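Secretion activator protein, hypothetical (PDB 7DNP) probably acts as a muramidase that cleaves cell-wall peptidoglycan, serving as the autolysin of the Brucella abortus type IV secretion system. Local coordinates at residues A90-P95 against A140-L145; G146-S149 against W155-R158; D88-I91 against R97-K100. All coordinates share one frame; numbering follows the deposited sequence.

Interaction 1 (A90-P95 against A140-L145); sequences AIHSGP and AWLKGL. With H9U ((2R)-2-[[(2S)-2-[[(2R)-2-[(2R,3S,4R,5R,6S)-5-acetamido-3-[(2S,3R,4R,5S,6R)-3-acetamido-6-(hydroxymethyl)-4,5-bis(oxidanyl)oxan-2-yl]oxy-2-(hydroxymethyl)-6-oxidanyl-oxan-4-yl]oxypropanoyl]amino]propanoyl]amino]pentanedioic acid), chain B.
Segments 90-95 and 140-145 come nearest at Ser93 and Leu142, whose CA atoms stand 9.5 Å apart. No hydrogen bond crosses directly. Ser93 OG lies 3.4 Å from Trp141 CZ3, and His92 CE1 meets Leu142 CD2 only loosely. Both pairs also line the pocket, which residues of both the glycosyl hydrolase 108 range and the predicted peptidoglycan-domain range build in this lysozyme-clan protein. With CG anti to the backbone N (chi1 -161°), the His92 ring reaches the ligand, and NE2 donates to the acetamido oxygen O10 of H9U at 2.9 Å (140° at the hydrogen), while one face of the ring takes the alanine methyl C44 of the peptide stem. Leu142 CD2 packs against H9U C44 at 3.7 Å, an apolar partner for an apolar group. The stem's carbonyl oxygen O13 lies at the edge of the Trp141 indole, and Ser93 OG is 3.0 Å from H9U O13, close enough for a hydrogen bond, though the proton may turn to another acceptor. Lacking a side chain, Gly94 lets its CA approach the sugar hydroxyl O07 to 3.3 Å, and its positive phi of 95° suits glycine. His92 O accepts a bond from H9U N20 at 3.3 Å.

Interaction 2 (G146-S149 against W155-R158); sequences GTFS and WTSR. With H9U ((2R)-2-[[(2S)-2-[[(2R)-2-[(2R,3S,4R,5R,6S)-5-acetamido-3-[(2S,3R,4R,5S,6R)-3-acetamido-6-(hydroxymethyl)-4,5-bis(oxidanyl)oxan-2-yl]oxy-2-(hydroxymethyl)-6-oxidanyl-oxan-4-yl]oxypropanoyl]amino]propanoyl]amino]pentanedioic acid), chain B.
Trp155 turns CG anti to its carbonyl carbon (chi1 -75°), laying the indole toward Thr147 and Phe148, while Phe148 sets its ring anti to the backbone N (chi1 -166°). The indole is met along its edge. Thr147 OG1 sits near the ring plane, 3.2 Å from Trp155 CH2, and Phe148 brings CD1 to within 3.7 Å of Trp155 CE3. The phenyl ring leans across the tryptophan at a slant, and Phe148 CZ reaches Thr156 OG1 at 4.0 Å. That hydroxyl is already hydrogen-bonded to Gly152 O within the helix, so it offers Phe148 mainly a packing surface. On another part of the indole rim, Trp155 NE1 donates to the muropeptide acetamido oxygen O10 at 2.8 Å, the only polar atom of the indole thereby being satisfied by ligand. Because His92 gives a second bond to O10, two N-H groups fix the acetamido carbonyl, and the His92 and Trp155 rings themselves meet edge-to-face. The alanine methyl C44 of H9U rests 3.8 Å above one face of Trp155, near its rim. A broad ring with one donor suits this place: its benzene rim is met by Phe148 at the start of helix 148-170 and by Thr147 of the preceding loop, and its pyrrole side presents its N-H to the acetamido group, forming an aromatic wall of the muropeptide pocket.

Interaction 3 (D88-I91 against R97-K100); sequences DFAI and RAVK. With H9U ((2R)-2-[[(2S)-2-[[(2R)-2-[(2R,3S,4R,5R,6S)-5-acetamido-3-[(2S,3R,4R,5S,6R)-3-acetamido-6-(hydroxymethyl)-4,5-bis(oxidanyl)oxan-2-yl]oxy-2-(hydroxymethyl)-6-oxidanyl-oxan-4-yl]oxypropanoyl]amino]propanoyl]amino]pentanedioic acid), chain B.
OD2 of Asp88, one residue before the Phe89 that packs on Ala98, is gripped by two arginines, Arg138 and Arg158, through salt bridges. This buried carboxylate joins helix 82-93 to helices 127-142 and 148-170. On the other side of helix 82-93, the contact with helix 95-106 is apolar and close: the CA atoms of Ala90 and Ala98 are 5.0 Å apart, which small side chains allow. Ala98 CB points into the neighbouring helix, lying 3.4 Å from Ala90 N. The same methyl, Ala98 CB, is 3.7 Å from Phe89 CB. Phe89 carries its ring anti to the backbone N (chi1 -160°), and Ala98 CA stands over one face, 4.1 Å from the centroid and 15° off the normal, a CH-pi contact. Arg97 adds its aliphatic part, CG reaching Phe89 CE1 at 4.0 Å, before CD of its bent chain packs against the Trp141 ring. Ile91, turned away from helix 95-106, meets the bound muropeptide: its carbonyl O accepts a hydrogen bond from the acetamido N19 of H9U at 2.7 Å, with an N-H...O angle of 162°. Alanine against alanine, with an aromatic ring closing one flank, is the close packing of two consecutive helices joined by a short turn, here directly behind the muropeptide-binding end of helix 82-93 in this lysozyme-clan fold.

In the fold
Along the crystallised N-terminal part of this longer protein, interaction 3 comes first, closing the short turn between helix 82-93 and helix 95-106. Interaction 1, its first segment overlapping 88-91 at Ala90 and Ile91, closes a much longer loop that takes in helices 95-106, 116-123 and 127-142; the two start from the same stretch of helix 82-93, the shorter loop ending well before the longer. Interaction 2 follows in series, folding the loop after helix 127-142 onto helix 148-170. Cross-contacts complete the set: Trp141 touches Phe89 and Arg97, His92 meets Trp155, and Arg158 reaches Asp88. All three touch the muropeptide, so one pocket is bounded by helix 82-93 and by the pair 127-142 and 148-170.

Interaction 1 (A90-P95 against A140-L145)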
loop_
_atom_site.group_PDB
_atom_site.type_symbol
_atom_site.label_atom_id
_atom_site.label_comp_id
_atom_site.label_asym_id
_atom_site.label_seq_id
_atom_site.Cartn_x
_atom_site.Cartn_y
_atom_site.Cartn_z
ATOM N N ALA A 90 -2.043 -0.790 -0.672
ATOM C CA ALA A 90 -1.820 -0.650 -2.107
ATOM C C ALA A 90 -0.480 -1.237 -2.523
ATOM O O ALA A 90 -0.373 -1.866 -3.581
ATOM C CB ALA A 90 -1.903 0.823 -2.512
ATOM N N ILE A 91 0.562 -1.032 -1.715
ATOM C CA ILE A 91 1.873 -1.575 -2.069
ATOM C C ILE A 91 1.828 -3.097 -2.076
ATOM O O ILE A 91 2.380 -3.750 -2.970
ATOM C CB ILE A 91 2.951 -1.048 -1.105
ATOM C CG1 ILE A 91 3.216 0.437 -1.364
ATOM C CG2 ILE A 91 4.239 -1.867 -1.241
ATOM C CD1 ILE A 91 4.102 1.091 -0.314
ATOM N N HIS A 92 1.128 -3.676 -1.104
ATOM C CA HIS A 92 1.110 -5.121 -0.909
ATOM C C HIS A 92 0.192 -5.835 -1.893
ATOM O O HIS A 92 0.504 -6.951 -2.325
ATOM C CB HIS A 92 0.675 -5.424 0.525
ATOM C CG HIS A 92 1.035 -6.795 1.001
ATOM N ND1 HIS A 92 0.232 -7.512 1.862
ATOM C CD2 HIS A 92 2.114 -7.575 0.754
ATOM C CE1 HIS A 92 0.800 -8.675 2.124
ATOM N NE2 HIS A 92 1.943 -8.739 1.463
ATOM N N SER A 93 -0.929 -5.215 -2.262
ATOM C CA SER A 93 -1.977 -5.895 -3.014
ATOM C C SER A 93 -2.470 -5.095 -4.212
ATOM O O SER A 93 -3.434 -5.515 -4.862
ATOM C CB SER A 93 -3.165 -6.221 -2.101
ATOM O OG SER A 93 -2.751 -6.952 -0.957
ATOM N N GLY A 94 -1.855 -3.958 -4.516
ATOM C CA GLY A 94 -2.280 -3.156 -5.638
ATOM C C GLY A 94 -3.241 -2.058 -5.228
ATOM O O GLY A 94 -4.061 -2.222 -4.317
ATOM N N PRO A 95 -3.156 -0.909 -5.905
ATOM C CA PRO A 95 -4.009 0.231 -5.530
ATOM C C PRO A 95 -5.490 -0.035 -5.698
ATOM O O PRO A 95 -6.292 0.504 -4.929
ATOM C CB PRO A 95 -3.541 1.350 -6.473
ATOM C CG PRO A 95 -2.229 0.906 -6.997
ATOM C CD PRO A 95 -2.258 -0.585 -7.022
ATOM N N ALA A 140 -9.065 -9.847 7.000
ATOM C CA ALA A 140 -10.111 -10.780 6.599
ATOM C C ALA A 140 -9.966 -11.177 5.134
ATOM O O ALA A 140 -10.219 -12.331 4.765
ATOM C CB ALA A 140 -11.489 -10.164 6.855
ATOM N N TRP A 141 -9.551 -10.235 4.284
ATOM C CA TRP A 141 -9.389 -10.554 2.869
ATOM C C TRP A 141 -8.163 -11.433 2.635
ATOM O O TRP A 141 -8.208 -12.360 1.819
ATOM C CB TRP A 141 -9.304 -9.269 2.044
ATOM C CG TRP A 141 -9.037 -9.513 0.589
ATOM C CD1 TRP A 141 -9.938 -9.914 -0.361
ATOM C CD2 TRP A 141 -7.780 -9.376 -0.084
ATOM N NE1 TRP A 141 -9.317 -10.034 -1.580
ATOM C CE2 TRP A 141 -7.993 -9.708 -1.439
ATOM C CE3 TRP A 141 -6.497 -9.004 0.327
ATOM C CZ2 TRP A 141 -6.969 -9.680 -2.383
ATOM C CZ3 TRP A 141 -5.480 -8.975 -0.616
ATOM C CH2 TRP A 141 -5.724 -9.312 -1.954
ATOM N N LEU A 142 -7.062 -11.165 3.345
ATOM C CA LEU A 142 -5.860 -11.973 3.169
ATOM C C LEU A 142 -6.085 -13.422 3.584
ATOM O O LEU A 142 -5.498 -14.334 2.989
ATOM C CB LEU A 142 -4.699 -11.369 3.961
ATOM C CG LEU A 142 -4.156 -10.026 3.467
ATOM C CD1 LEU A 142 -3.242 -9.394 4.509
ATOM C CD2 LEU A 142 -3.433 -10.187 2.137
ATOM N N LYS A 143 -6.934 -13.653 4.592
ATOM C CA LYS A 143 -7.188 -15.005 5.073
ATOM C C LYS A 143 -7.915 -15.864 4.046
ATOM O O LYS A 143 -7.908 -17.093 4.171
ATOM C CB LYS A 143 -7.988 -14.956 6.375
ATOM C CG LYS A 143 -7.188 -14.466 7.570
ATOM C CD LYS A 143 -8.080 -14.248 8.783
ATOM C CE LYS A 143 -7.307 -13.609 9.925
ATOM N NZ LYS A 143 -8.206 -13.216 11.043
ATOM N N GLY A 144 -8.529 -15.255 3.034
ATOM C CA GLY A 144 -9.136 -16.003 1.954
ATOM C C GLY A 144 -8.200 -16.434 0.848
ATOM O O GLY A 144 -8.614 -17.186 -0.039
ATOM N N LEU A 145 -6.947 -15.988 0.871
ATOM C CA LEU A 145 -5.994 -16.368 -0.161
ATOM C C LEU A 145 -5.327 -17.696 0.175
ATOM O O LEU A 145 -5.065 -18.010 1.342
ATOM C CB LEU A 145 -4.922 -15.292 -0.328
ATOM C CG LEU A 145 -5.406 -13.875 -0.645
ATOM C CD1 LEU A 145 -4.229 -12.905 -0.633
ATOM C CD2 LEU A 145 -6.133 -13.830 -1.976
HETATM C C22 H9U B . 4.201 -7.512 -3.196
HETATM C C24 H9U B . 4.588 -9.420 -1.708
HETATM C C26 H9U B . 5.501 -6.876 -2.663
HETATM C C28 H9U B . 5.942 -8.829 -1.282
HETATM C C23 H9U B . 4.206 -8.988 -3.069
HETATM C C25 H9U B . 2.815 -6.587 -4.874
HETATM C C27 H9U B . 2.962 -5.438 -5.900
HETATM C C29 H9U B . 1.636 -4.938 -6.329
HETATM C C30 H9U B . 0.751 -6.020 -6.801
HETATM C C31 H9U B . 0.592 -7.075 -5.697
HETATM C C32 H9U B . 2.618 -10.742 -3.835
HETATM C C33 H9U B . 5.331 -5.395 -2.520
HETATM C C34 H9U B . -0.350 -8.161 -6.122
HETATM C C35 H9U B . 3.986 -11.580 -0.526
HETATM C C36 H9U B . 1.310 -11.198 -3.197
HETATM C C37 H9U B . 4.895 -3.671 -5.789
HETATM C C38 H9U B . 2.520 -10.787 -5.352
HETATM C C39 H9U B . -0.675 -10.648 -1.733
HETATM C C40 H9U B . 4.090 -13.095 -0.379
HETATM C C41 H9U B . 5.505 -2.515 -4.997
HETATM C C42 H9U B . -1.771 -10.394 -2.763
HETATM C C43 H9U B . -3.114 -11.258 -4.746
HETATM C C44 H9U B . -0.937 -9.796 -0.506
HETATM C C45 H9U B . -2.448 -10.850 -6.052
HETATM C C46 H9U B . -3.854 -12.566 -4.983
HETATM C C47 H9U B . -5.281 -12.315 -5.469
HETATM C C48 H9U B . -6.044 -13.623 -5.661
HETATM N N18 H9U B . 4.700 -10.904 -1.582
HETATM N N19 H9U B . 3.692 -4.299 -5.257
HETATM N N20 H9U B . 0.577 -10.247 -2.353
HETATM N N21 H9U B . -2.087 -11.450 -3.731
HETATM O O01 H9U B . 4.043 -7.161 -4.590
HETATM O O02 H9U B . 5.910 -7.370 -1.343
HETATM O O03 H9U B . 1.904 -7.635 -5.363
HETATM O O04 H9U B . 2.820 -9.422 -3.377
HETATM O O05 H9U B . 6.920 -9.279 -2.129
HETATM O O06 H9U B . 1.786 -3.921 -7.393
HETATM O O07 H9U B . -0.544 -5.485 -7.131
HETATM O O08 H9U B . 6.501 -4.909 -1.918
HETATM O O09 H9U B . 0.160 -8.798 -7.260
HETATM O O10 H9U B . 3.314 -10.961 0.231
HETATM O O11 H9U B . 0.899 -12.294 -3.371
HETATM O O12 H9U B . 5.400 -4.026 -6.807
HETATM O O13 H9U B . -2.334 -9.347 -2.772
HETATM O O14 H9U B . -3.032 -10.042 -6.825
HETATM O O15 H9U B . -1.319 -11.320 -6.354
HETATM O O16 H9U B . -5.478 -14.719 -5.399
HETATM O O17 H9U B . -7.233 -13.599 -6.080
#

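Interaction 2 (G146-S149 against W155-R158)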
loop_
_atom_site.group_PDB
_atom_site.type_symbol
_atom_site.label_atom_id
_atom_site.label_comp_id
_atom_site.label_asym_id
_atom_site.label_seq_id
_atom_site.Cartn_x
_atom_site.Cartn_y
_atom_site.Cartn_z
ATOM N N GLY A 146 -5.042 -18.477 -0.870
ATOM C CA GLY A 146 -4.318 -19.721 -0.670
ATOM C C GLY A 146 -2.950 -19.507 -0.054
ATOM O O GLY A 146 -2.472 -20.344 0.717
ATOM N N THR A 147 -2.315 -18.375 -0.359
ATOM C CA THR A 147 -0.980 -18.085 0.146
ATOM C C THR A 147 -0.962 -17.740 1.626
ATOM O O THR A 147 0.127 -17.623 2.199
ATOM C CB THR A 147 -0.363 -16.929 -0.639
ATOM O OG1 THR A 147 -1.354 -15.913 -0.836
ATOM C CG2 THR A 147 0.151 -17.406 -1.987
ATOM N N PHE A 148 -2.125 -17.565 2.260
ATOM C CA PHE A 148 -2.129 -17.219 3.677
ATOM C C PHE A 148 -1.514 -18.327 4.529
ATOM O O PHE A 148 -0.944 -18.044 5.586
ATOM C CB PHE A 148 -3.550 -16.900 4.152
ATOM C CG PHE A 148 -3.597 -16.218 5.494
ATOM C CD1 PHE A 148 -3.531 -14.833 5.585
ATOM C CD2 PHE A 148 -3.698 -16.959 6.662
ATOM C CE1 PHE A 148 -3.565 -14.202 6.820
ATOM C CE2 PHE A 148 -3.732 -16.339 7.898
ATOM C CZ PHE A 148 -3.664 -14.956 7.979
ATOM N N SER A 149 -1.600 -19.585 4.088
ATOM C CA SER A 149 -1.005 -20.654 4.885
ATOM C C SER A 149 0.511 -20.512 4.961
ATOM O O SER A 149 1.125 -20.952 5.939
ATOM C CB SER A 149 -1.392 -22.029 4.328
ATOM O OG SER A 149 -0.820 -22.254 3.050
ATOM N N TRP A 155 2.280 -11.622 7.301
ATOM C CA TRP A 155 1.299 -10.622 6.885
ATOM C C TRP A 155 0.591 -10.011 8.088
ATOM O O TRP A 155 0.379 -8.795 8.143
ATOM C CB TRP A 155 0.272 -11.252 5.946
ATOM C CG TRP A 155 0.757 -11.519 4.547
ATOM C CD1 TRP A 155 1.911 -11.073 3.978
ATOM C CD2 TRP A 155 0.087 -12.294 3.544
ATOM N NE1 TRP A 155 2.001 -11.522 2.681
ATOM C CE2 TRP A 155 0.892 -12.271 2.392
ATOM C CE3 TRP A 155 -1.118 -13.002 3.512
ATOM C CZ2 TRP A 155 0.532 -12.929 1.217
ATOM C CZ3 TRP A 155 -1.473 -13.658 2.346
ATOM C CH2 TRP A 155 -0.650 -13.616 1.216
ATOM N N THR A 156 0.206 -10.849 9.055
ATOM C CA THR A 156 -0.471 -10.355 10.250
ATOM C C THR A 156 0.405 -9.366 11.004
ATOM O O THR A 156 -0.076 -8.328 11.472
ATOM C CB THR A 156 -0.854 -11.532 11.148
ATOM O OG1 THR A 156 -1.715 -12.417 10.425
ATOM C CG2 THR A 156 -1.573 -11.049 12.398
ATOM N N SER A 157 1.701 -9.661 11.105
ATOM C CA SER A 157 2.621 -8.756 11.782
ATOM C C SER A 157 2.786 -7.456 11.000
ATOM O O SER A 157 2.873 -6.374 11.592
ATOM C CB SER A 157 3.965 -9.461 11.990
ATOM O OG SER A 157 4.936 -8.586 12.524
ATOM N N ARG A 158 2.810 -7.544 9.668
ATOM C CA ARG A 158 2.918 -6.346 8.841
ATOM C C ARG A 158 1.719 -5.425 9.042
ATOM O O ARG A 158 1.879 -4.211 9.208
ATOM C CB ARG A 158 3.055 -6.738 7.368
ATOM C CG ARG A 158 2.894 -5.574 6.403
ATOM C CD ARG A 158 3.136 -6.007 4.964
ATOM N NE ARG A 158 3.176 -4.860 4.059
ATOM C CZ ARG A 158 3.801 -4.858 2.885
ATOM N NH1 ARG A 158 4.445 -5.942 2.469
ATOM N NH2 ARG A 158 3.789 -3.767 2.126
HETATM C C22 H9U B . 4.201 -7.512 -3.196
HETATM C C24 H9U B . 4.588 -9.420 -1.708
HETATM C C26 H9U B . 5.501 -6.876 -2.663
HETATM C C28 H9U B . 5.942 -8.829 -1.282
HETATM C C23 H9U B . 4.206 -8.988 -3.069
HETATM C C25 H9U B . 2.815 -6.587 -4.874
HETATM C C27 H9U B . 2.962 -5.438 -5.900
HETATM C C29 H9U B . 1.636 -4.938 -6.329
HETATM C C30 H9U B . 0.751 -6.020 -6.801
HETATM C C31 H9U B . 0.592 -7.075 -5.697
HETATM C C32 H9U B . 2.618 -10.742 -3.835
HETATM C C33 H9U B . 5.331 -5.395 -2.520
HETATM C C34 H9U B . -0.350 -8.161 -6.122
HETATM C C35 H9U B . 3.986 -11.580 -0.526
HETATM C C36 H9U B . 1.310 -11.198 -3.197
HETATM C C37 H9U B . 4.895 -3.671 -5.789
HETATM C C38 H9U B . 2.520 -10.787 -5.352
HETATM C C39 H9U B . -0.675 -10.648 -1.733
HETATM C C40 H9U B . 4.090 -13.095 -0.379
HETATM C C41 H9U B . 5.505 -2.515 -4.997
HETATM C C42 H9U B . -1.771 -10.394 -2.763
HETATM C C43 H9U B . -3.114 -11.258 -4.746
HETATM C C44 H9U B . -0.937 -9.796 -0.506
HETATM C C45 H9U B . -2.448 -10.850 -6.052
HETATM C C46 H9U B . -3.854 -12.566 -4.983
HETATM C C47 H9U B . -5.281 -12.315 -5.469
HETATM C C48 H9U B . -6.044 -13.623 -5.661
HETATM N N18 H9U B . 4.700 -10.904 -1.582
HETATM N N19 H9U B . 3.692 -4.299 -5.257
HETATM N N20 H9U B . 0.577 -10.247 -2.353
HETATM N N21 H9U B . -2.087 -11.450 -3.731
HETATM O O01 H9U B . 4.043 -7.161 -4.590
HETATM O O02 H9U B . 5.910 -7.370 -1.343
HETATM O O03 H9U B . 1.904 -7.635 -5.363
HETATM O O04 H9U B . 2.820 -9.422 -3.377
HETATM O O05 H9U B . 6.920 -9.279 -2.129
HETATM O O06 H9U B . 1.786 -3.921 -7.393
HETATM O O07 H9U B . -0.544 -5.485 -7.131
HETATM O O08 H9U B . 6.501 -4.909 -1.918
HETATM O O09 H9U B . 0.160 -8.798 -7.260
HETATM O O10 H9U B . 3.314 -10.961 0.231
HETATM O O11 H9U B . 0.899 -12.294 -3.371
HETATM O O12 H9U B . 5.400 -4.026 -6.807
HETATM O O13 H9U B . -2.334 -9.347 -2.772
HETATM O O14 H9U B . -3.032 -10.042 -6.825
HETATM O O15 H9U B . -1.319 -11.320 -6.354
HETATM O O16 H9U B . -5.478 -14.719 -5.399
HETATM O O17 H9U B . -7.233 -13.599 -6.080
#

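Interaction 3 (D88-I91 against R97-K100)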
loop_
_atom_site.group_PDB
_atom_site.type_symbol
_atom_site.label_atom_id
_atom_site.label_comp_id
_atom_site.label_asym_id
_atom_site.label_seq_id
_atom_site.Cartn_x
_atom_site.Cartn_y
_atom_site.Cartn_z
ATOM N N ASP A 88 0.018 1.349 2.237
ATOM C CA ASP A 88 0.684 0.068 2.452
ATOM C C ASP A 88 -0.123 -1.083 1.866
ATOM O O ASP A 88 0.446 -1.990 1.248
ATOM C CB ASP A 88 0.947 -0.183 3.933
ATOM C CG ASP A 88 1.800 -1.416 4.146
ATOM O OD1 ASP A 88 3.026 -1.320 3.951
ATOM O OD2 ASP A 88 1.244 -2.491 4.463
ATOM N N PHE A 89 -1.444 -1.071 2.062
ATOM C CA PHE A 89 -2.317 -2.042 1.408
ATOM C C PHE A 89 -2.123 -1.998 -0.106
ATOM O O PHE A 89 -2.001 -3.042 -0.759
ATOM C CB PHE A 89 -3.772 -1.749 1.804
ATOM C CG PHE A 89 -4.736 -2.898 1.606
ATOM C CD1 PHE A 89 -4.383 -4.035 0.895
ATOM C CD2 PHE A 89 -6.022 -2.817 2.129
ATOM C CE1 PHE A 89 -5.288 -5.073 0.717
ATOM C CE2 PHE A 89 -6.929 -3.851 1.956
ATOM C CZ PHE A 89 -6.559 -4.983 1.247
ATOM N N ALA A 90 -2.043 -0.790 -0.672
ATOM C CA ALA A 90 -1.820 -0.650 -2.107
ATOM C C ALA A 90 -0.480 -1.237 -2.523
ATOM O O ALA A 90 -0.373 -1.866 -3.581
ATOM C CB ALA A 90 -1.903 0.823 -2.512
ATOM N N ILE A 91 0.562 -1.032 -1.715
ATOM C CA ILE A 91 1.873 -1.575 -2.069
ATOM C C ILE A 91 1.828 -3.097 -2.076
ATOM O O ILE A 91 2.380 -3.750 -2.970
ATOM C CB ILE A 91 2.951 -1.048 -1.105
ATOM C CG1 ILE A 91 3.216 0.437 -1.364
ATOM C CG2 ILE A 91 4.239 -1.867 -1.241
ATOM C CD1 ILE A 91 4.102 1.091 -0.314
ATOM N N ARG A 97 -7.252 -2.916 -5.315
ATOM C CA ARG A 97 -7.777 -3.719 -4.214
ATOM C C ARG A 97 -7.806 -2.925 -2.911
ATOM O O ARG A 97 -8.742 -3.064 -2.111
ATOM C CB ARG A 97 -6.944 -4.992 -4.054
ATOM C CG ARG A 97 -7.172 -5.753 -2.747
ATOM C CD ARG A 97 -8.574 -6.341 -2.667
ATOM N NE ARG A 97 -8.990 -6.926 -3.937
ATOM C CZ ARG A 97 -10.250 -6.985 -4.354
ATOM N NH1 ARG A 97 -11.226 -6.500 -3.598
ATOM N NH2 ARG A 97 -10.534 -7.527 -5.530
ATOM N N ALA A 98 -6.794 -2.090 -2.678
ATOM C CA ALA A 98 -6.775 -1.286 -1.462
ATOM C C ALA A 98 -7.916 -0.275 -1.462
ATOM O O ALA A 98 -8.628 -0.128 -0.460
ATOM C CB ALA A 98 -5.424 -0.584 -1.314
ATOM N N VAL A 99 -8.117 0.419 -2.588
ATOM C CA VAL A 99 -9.181 1.417 -2.669
ATOM C C VAL A 99 -10.554 0.749 -2.609
ATOM O O VAL A 99 -11.491 1.286 -2.005
ATOM C CB VAL A 99 -9.011 2.279 -3.935
ATOM C CG1 VAL A 99 -10.216 3.197 -4.131
ATOM C CG2 VAL A 99 -7.747 3.119 -3.833
ATOM N N LYS A 100 -10.694 -0.433 -3.222
ATOM C CA LYS A 100 -11.956 -1.167 -3.137
ATOM C C LYS A 100 -12.312 -1.492 -1.689
ATOM O O LYS A 100 -13.478 -1.395 -1.288
ATOM C CB LYS A 100 -11.878 -2.450 -3.965
ATOM C CG LYS A 100 -12.054 -2.250 -5.462
ATOM C CD LYS A 100 -11.871 -3.566 -6.209
ATOM C CE LYS A 100 -12.000 -3.375 -7.709
ATOM N NZ LYS A 100 -12.169 -4.669 -8.428
HETATM C C22 H9U B . 4.201 -7.512 -3.196
HETATM C C24 H9U B . 4.588 -9.420 -1.708
HETATM C C26 H9U B . 5.501 -6.876 -2.663
HETATM C C28 H9U B . 5.942 -8.829 -1.282
HETATM C C23 H9U B . 4.206 -8.988 -3.069
HETATM C C25 H9U B . 2.815 -6.587 -4.874
HETATM C C27 H9U B . 2.962 -5.438 -5.900
HETATM C C29 H9U B . 1.636 -4.938 -6.329
HETATM C C30 H9U B . 0.751 -6.020 -6.801
HETATM C C31 H9U B . 0.592 -7.075 -5.697
HETATM C C32 H9U B . 2.618 -10.742 -3.835
HETATM C C33 H9U B . 5.331 -5.395 -2.520
HETATM C C34 H9U B . -0.350 -8.161 -6.122
HETATM C C35 H9U B . 3.986 -11.580 -0.526
HETATM C C36 H9U B . 1.310 -11.198 -3.197
HETATM C C37 H9U B . 4.895 -3.671 -5.789
HETATM C C38 H9U B . 2.520 -10.787 -5.352
HETATM C C39 H9U B . -0.675 -10.648 -1.733
HETATM C C40 H9U B . 4.090 -13.095 -0.379
HETATM C C41 H9U B . 5.505 -2.515 -4.997
HETATM C C42 H9U B . -1.771 -10.394 -2.763
HETATM C C43 H9U B . -3.114 -11.258 -4.746
HETATM C C44 H9U B . -0.937 -9.796 -0.506
HETATM C C45 H9U B . -2.448 -10.850 -6.052
HETATM C C46 H9U B . -3.854 -12.566 -4.983
HETATM C C47 H9U B . -5.281 -12.315 -5.469
HETATM C C48 H9U B . -6.044 -13.623 -5.661
HETATM N N18 H9U B . 4.700 -10.904 -1.582
HETATM N N19 H9U B . 3.692 -4.299 -5.257
HETATM N N20 H9U B . 0.577 -10.247 -2.353
HETATM N N21 H9U B . -2.087 -11.450 -3.731
HETATM O O01 H9U B . 4.043 -7.161 -4.590
HETATM O O02 H9U B . 5.910 -7.370 -1.343
HETATM O O03 H9U B . 1.904 -7.635 -5.363
HETATM O O04 H9U B . 2.820 -9.422 -3.377
HETATM O O05 H9U B . 6.920 -9.279 -2.129
HETATM O O06 H9U B . 1.786 -3.921 -7.393
HETATM O O07 H9U B . -0.544 -5.485 -7.131
HETATM O O08 H9U B . 6.501 -4.909 -1.918
HETATM O O09 H9U B . 0.160 -8.798 -7.260
HETATM O O10 H9U B . 3.314 -10.961 0.231
HETATM O O11 H9U B . 0.899 -12.294 -3.371
HETATM O O12 H9U B . 5.400 -4.026 -6.807
HETATM O O13 H9U B . -2.334 -9.347 -2.772
HETATM O O14 H9U B . -3.032 -10.042 -6.825
HETATM O O15 H9U B . -1.319 -11.320 -6.354
HETATM O O16 H9U B . -5.478 -14.719 -5.399
HETATM O O17 H9U B . -7.233 -13.599 -6.080
#